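Local coordinates for protein serine acetyltransferase (Neisseria gonorrhoeae, PDB 6WYE) that probably catalyses the transfer of an acetyl group from acetyl-CoA to L-serine, giving O-acetyl-L-serine in the first step of cysteine biosynthesis, at residues Leu66-Leu78 and Arg86-Ser98. Residues are numbered along the deposited sequence; the frame is centred on the assembly and turned at random.
Sequences LGSVLAYHLSSKL and RALFEIYQQALGS
Ser-75 turns its OG back onto its own helix, 2.9 Å from Tyr-72 O and 3.1 Å from Ala-71 O, while the same oxygen rests against CB of Phe-89 across the contact. Its single proton can go to either carbonyl, and Arg-86 of a second subunit adds a weak hydrogen bond to this oxygen. A chi1 of 68° folds the hydroxyl toward the helix carbonyls, and the CB packs on Phe-89 N and Leu-88 CB. Ala-71 is a knob in a hole lined by Phe-89, Tyr-92, Gln-93 and Leu-96, its CB 3.7 Å from Tyr-92 CB. In return the ring of Phe-89 enters between Ser-68, Ala-71, Tyr-72 and Ser-75. CD1 of Tyr-72 stands over the centre of that ring in a T-shaped pair, planes at 87°, and OE1 of Gln-93 lies over the opposite face, toward the rim. This antiparallel helical hairpin, axes 8.4 Å apart at their closest, N-to-C directions 142° apart, belongs to the N-terminal helical domain of serine acetyltransferase. On helix 66-78 the small Ala-71 and Ser-75 face the crossing, where the CA atoms of Ala-71 and Tyr-92 are 5.3 Å apart. The Tyr-92 ring slots as a third knob among Ala-71, Leu-74, Ser-75 and Leu-78: CE2 meets Leu-74 CB, and Leu-78 CD1 reaches the ring edge near OH. CD1 of Leu-88 lies over one face of this ring, whereas its CD2 packs on Leu-78 CB. At the other end Leu-96 CD1 presses on Gly-67 O. Ser-68 OG, hydrogen-bonded to His-63, lies 3.2 Å from Gln-93 NE2.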
loop_
_atom_site.group_PDB
_atom_site.type_symbol
_atom_site.label_atom_id
_atom_site.label_comp_id
_atom_site.label_asym_id
_atom_site.label_seq_id
_atom_site.Cartn_x
_atom_site.Cartn_y
_atom_site.Cartn_z
ATOM N N LEU A 66 -1.839 -28.286 -2.550
ATOM C CA LEU A 66 -1.585 -27.478 -3.736
ATOM C C LEU A 66 -2.728 -26.504 -3.995
ATOM O O LEU A 66 -2.496 -25.360 -4.400
ATOM C CB LEU A 66 -1.367 -28.384 -4.947
ATOM C CG LEU A 66 -1.104 -27.661 -6.268
ATOM C CD1 LEU A 66 0.293 -27.036 -6.264
ATOM C CD2 LEU A 66 -1.260 -28.623 -7.424
ATOM N N GLY A 67 -3.973 -26.937 -3.778
ATOM C CA GLY A 67 -5.096 -26.033 -3.999
ATOM C C GLY A 67 -5.044 -24.814 -3.099
ATOM O O GLY A 67 -5.361 -23.697 -3.523
ATOM N N SER A 68 -4.627 -25.006 -1.849
ATOM C CA SER A 68 -4.515 -23.889 -0.919
ATOM C C SER A 68 -3.402 -22.943 -1.349
ATOM O O SER A 68 -3.549 -21.715 -1.265
ATOM C CB SER A 68 -4.260 -24.431 0.500
ATOM O OG SER A 68 -4.242 -23.386 1.460
ATOM N N VAL A 69 -2.305 -23.498 -1.871
ATOM C CA VAL A 69 -1.231 -22.670 -2.416
ATOM C C VAL A 69 -1.746 -21.843 -3.589
ATOM O O VAL A 69 -1.550 -20.622 -3.646
ATOM C CB VAL A 69 -0.035 -23.551 -2.820
ATOM C CG1 VAL A 69 0.977 -22.760 -3.648
ATOM C CG2 VAL A 69 0.625 -24.144 -1.567
ATOM N N LEU A 70 -2.442 -22.490 -4.525
ATOM C CA LEU A 70 -2.927 -21.780 -5.705
ATOM C C LEU A 70 -3.892 -20.663 -5.321
ATOM O O LEU A 70 -3.744 -19.517 -5.767
ATOM C CB LEU A 70 -3.598 -22.762 -6.655
ATOM C CG LEU A 70 -4.133 -22.143 -7.954
ATOM C CD1 LEU A 70 -2.983 -21.799 -8.913
ATOM C CD2 LEU A 70 -5.108 -23.102 -8.601
ATOM N N ALA A 71 -4.857 -20.966 -4.454
ATOM C CA ALA A 71 -5.796 -19.937 -4.016
ATOM C C ALA A 71 -5.063 -18.763 -3.388
ATOM O O ALA A 71 -5.409 -17.599 -3.631
ATOM C CB ALA A 71 -6.800 -20.526 -3.019
ATOM N N TYR A 72 -4.039 -19.054 -2.583
ATOM C CA TYR A 72 -3.276 -17.993 -1.931
ATOM C C TYR A 72 -2.531 -17.142 -2.954
ATOM O O TYR A 72 -2.599 -15.910 -2.920
ATOM C CB TYR A 72 -2.310 -18.604 -0.920
ATOM C CG TYR A 72 -1.674 -17.627 0.037
ATOM C CD1 TYR A 72 -2.301 -17.286 1.226
ATOM C CD2 TYR A 72 -0.431 -17.069 -0.233
ATOM C CE1 TYR A 72 -1.709 -16.398 2.122
ATOM C CE2 TYR A 72 0.176 -16.191 0.664
ATOM C CZ TYR A 72 -0.468 -15.862 1.832
ATOM O OH TYR A 72 0.123 -14.987 2.712
ATOM N N HIS A 73 -1.827 -17.777 -3.864
ATOM C CA HIS A 73 -1.020 -17.024 -4.853
ATOM C C HIS A 73 -1.913 -16.235 -5.806
ATOM O O HIS A 73 -1.603 -15.109 -6.067
ATOM C CB HIS A 73 -0.096 -17.967 -5.600
ATOM C CG HIS A 73 1.064 -17.323 -6.260
ATOM N ND1 HIS A 73 1.770 -16.326 -5.691
ATOM C CD2 HIS A 73 1.659 -17.581 -7.427
ATOM C CE1 HIS A 73 2.749 -16.001 -6.475
ATOM N NE2 HIS A 73 2.693 -16.736 -7.537
ATOM N N LEU A 74 -2.973 -16.846 -6.292
ATOM C CA LEU A 74 -3.870 -16.140 -7.206
ATOM C C LEU A 74 -4.501 -14.925 -6.541
ATOM O O LEU A 74 -4.605 -13.853 -7.153
ATOM C CB LEU A 74 -4.967 -17.084 -7.709
ATOM C CG LEU A 74 -4.542 -18.196 -8.665
ATOM C CD1 LEU A 74 -5.768 -18.947 -9.174
ATOM C CD2 LEU A 74 -3.730 -17.611 -9.823
ATOM N N SER A 75 -4.933 -15.067 -5.286
ATOM C CA SER A 75 -5.531 -13.920 -4.616
ATOM C C SER A 75 -4.499 -12.823 -4.398
ATOM O O SER A 75 -4.834 -11.634 -4.486
ATOM C CB SER A 75 -6.180 -14.350 -3.297
ATOM O OG SER A 75 -5.194 -14.748 -2.358
ATOM N N SER A 76 -3.239 -13.200 -4.152
ATOM C CA SER A 76 -2.156 -12.221 -4.169
ATOM C C SER A 76 -2.134 -11.450 -5.491
ATOM O O SER A 76 -1.956 -10.227 -5.503
ATOM C CB SER A 76 -0.815 -12.912 -3.860
ATOM O OG SER A 76 -0.107 -13.280 -5.025
ATOM N N LYS A 77 -2.340 -12.142 -6.611
ATOM C CA LYS A 77 -2.242 -11.488 -7.914
ATOM C C LYS A 77 -3.420 -10.556 -8.172
ATOM O O LYS A 77 -3.245 -9.445 -8.688
ATOM C CB LYS A 77 -2.200 -12.527 -9.035
ATOM C CG LYS A 77 -1.074 -13.508 -8.966
ATOM C CD LYS A 77 0.256 -12.827 -9.066
ATOM C CE LYS A 77 1.361 -13.863 -9.165
ATOM N NZ LYS A 77 2.660 -13.183 -9.354
ATOM N N LEU A 78 -4.633 -11.000 -7.856
ATOM C CA LEU A 78 -5.823 -10.298 -8.315
ATOM C C LEU A 78 -6.463 -9.450 -7.233
ATOM O O LEU A 78 -7.361 -8.660 -7.540
ATOM C CB LEU A 78 -6.839 -11.304 -8.859
ATOM C CG LEU A 78 -6.201 -12.158 -9.949
ATOM C CD1 LEU A 78 -7.177 -13.206 -10.436
ATOM C CD2 LEU A 78 -5.738 -11.260 -11.104
ATOM N N ARG A 86 -7.522 -11.287 1.497
ATOM C CA ARG A 86 -7.992 -12.318 2.423
ATOM C C ARG A 86 -9.365 -12.828 2.012
ATOM O O ARG A 86 -9.604 -14.039 2.017
ATOM C CB ARG A 86 -8.035 -11.790 3.869
ATOM C CG ARG A 86 -6.684 -11.746 4.587
ATOM C CD ARG A 86 -6.725 -10.859 5.842
ATOM N NE ARG A 86 -7.190 -9.512 5.508
ATOM C CZ ARG A 86 -7.558 -8.588 6.390
ATOM N NH1 ARG A 86 -7.523 -8.850 7.695
ATOM N NH2 ARG A 86 -7.966 -7.397 5.964
ATOM N N ALA A 87 -10.277 -11.920 1.653
ATOM C CA ALA A 87 -11.604 -12.326 1.195
ATOM C C ALA A 87 -11.516 -13.141 -0.092
ATOM O O ALA A 87 -12.152 -14.195 -0.220
ATOM C CB ALA A 87 -12.497 -11.097 0.993
ATOM N N LEU A 88 -10.724 -12.667 -1.059
ATOM C CA LEU A 88 -10.536 -13.406 -2.305
ATOM C C LEU A 88 -9.956 -14.788 -2.038
ATOM O O LEU A 88 -10.389 -15.784 -2.636
ATOM C CB LEU A 88 -9.608 -12.624 -3.232
ATOM C CG LEU A 88 -9.593 -12.959 -4.722
ATOM C CD1 LEU A 88 -11.016 -13.147 -5.273
ATOM C CD2 LEU A 88 -8.886 -11.823 -5.440
ATOM N N PHE A 89 -8.978 -14.864 -1.135
ATOM C CA PHE A 89 -8.370 -16.143 -0.791
ATOM C C PHE A 89 -9.429 -17.126 -0.314
ATOM O O PHE A 89 -9.461 -18.282 -0.750
ATOM C CB PHE A 89 -7.305 -15.927 0.295
ATOM C CG PHE A 89 -6.703 -17.204 0.838
ATOM C CD1 PHE A 89 -6.299 -18.218 -0.009
ATOM C CD2 PHE A 89 -6.520 -17.370 2.207
ATOM C CE1 PHE A 89 -5.740 -19.386 0.485
ATOM C CE2 PHE A 89 -5.960 -18.536 2.711
ATOM C CZ PHE A 89 -5.569 -19.547 1.845
ATOM N N GLU A 90 -10.319 -16.671 0.580
ATOM C CA GLU A 90 -11.364 -17.550 1.096
ATOM C C GLU A 90 -12.335 -17.946 -0.006
ATOM O O GLU A 90 -12.711 -19.118 -0.117
ATOM C CB GLU A 90 -12.110 -16.872 2.254
ATOM N N ILE A 91 -12.731 -16.984 -0.844
ATOM C CA ILE A 91 -13.618 -17.288 -1.964
ATOM C C ILE A 91 -12.986 -18.336 -2.874
ATOM O O ILE A 91 -13.634 -19.313 -3.276
ATOM C CB ILE A 91 -13.964 -15.998 -2.728
ATOM C CG1 ILE A 91 -14.874 -15.118 -1.859
ATOM C CG2 ILE A 91 -14.587 -16.342 -4.068
ATOM C CD1 ILE A 91 -14.912 -13.652 -2.254
ATOM N N TYR A 92 -11.706 -18.152 -3.209
ATOM C CA TYR A 92 -11.017 -19.125 -4.052
ATOM C C TYR A 92 -10.905 -20.479 -3.363
ATOM O O TYR A 92 -11.028 -21.528 -4.010
ATOM C CB TYR A 92 -9.622 -18.612 -4.414
ATOM C CG TYR A 92 -9.591 -17.550 -5.486
ATOM C CD1 TYR A 92 -10.734 -17.205 -6.200
ATOM C CD2 TYR A 92 -8.406 -16.901 -5.797
ATOM C CE1 TYR A 92 -10.686 -16.240 -7.215
ATOM C CE2 TYR A 92 -8.356 -15.935 -6.795
ATOM C CZ TYR A 92 -9.486 -15.608 -7.491
ATOM O OH TYR A 92 -9.391 -14.640 -8.468
ATOM N N GLN A 93 -10.637 -20.479 -2.054
ATOM C CA GLN A 93 -10.552 -21.742 -1.326
ATOM C C GLN A 93 -11.899 -22.462 -1.309
ATOM O O GLN A 93 -11.966 -23.675 -1.546
ATOM C CB GLN A 93 -10.038 -21.492 0.099
ATOM C CG GLN A 93 -8.732 -22.211 0.389
ATOM C CD GLN A 93 -8.171 -21.887 1.760
ATOM O OE1 GLN A 93 -8.584 -20.915 2.407
ATOM N NE2 GLN A 93 -7.229 -22.705 2.216
ATOM N N GLN A 94 -12.989 -21.731 -1.059
ATOM C CA GLN A 94 -14.311 -22.359 -1.078
ATOM C C GLN A 94 -14.672 -22.848 -2.474
ATOM O O GLN A 94 -15.257 -23.926 -2.626
ATOM C CB GLN A 94 -15.374 -21.391 -0.564
ATOM N N ALA A 95 -14.321 -22.077 -3.507
ATOM C CA ALA A 95 -14.606 -22.502 -4.873
ATOM C C ALA A 95 -13.850 -23.772 -5.222
ATOM O O ALA A 95 -14.401 -24.678 -5.863
ATOM C CB ALA A 95 -14.259 -21.385 -5.858
ATOM N N LEU A 96 -12.581 -23.855 -4.824
ATOM C CA LEU A 96 -11.838 -25.088 -5.039
ATOM C C LEU A 96 -12.454 -26.244 -4.260
ATOM O O LEU A 96 -12.465 -27.384 -4.744
ATOM C CB LEU A 96 -10.375 -24.901 -4.640
ATOM C CG LEU A 96 -9.517 -24.121 -5.631
ATOM C CD1 LEU A 96 -8.157 -23.900 -5.044
ATOM C CD2 LEU A 96 -9.405 -24.869 -6.937
ATOM N N GLY A 97 -12.979 -25.968 -3.061
ATOM C CA GLY A 97 -13.631 -27.013 -2.289
ATOM C C GLY A 97 -14.983 -27.403 -2.850
ATOM O O GLY A 97 -15.413 -28.549 -2.694
ATOM N N SER A 98 -15.662 -26.466 -3.523
ATOM C CA SER A 98 -16.972 -26.722 -4.111
ATOM C C SER A 98 -16.898 -27.493 -5.428
ATOM O O SER A 98 -17.884 -28.126 -5.818
ATOM C CB SER A 98 -17.712 -25.397 -4.337
#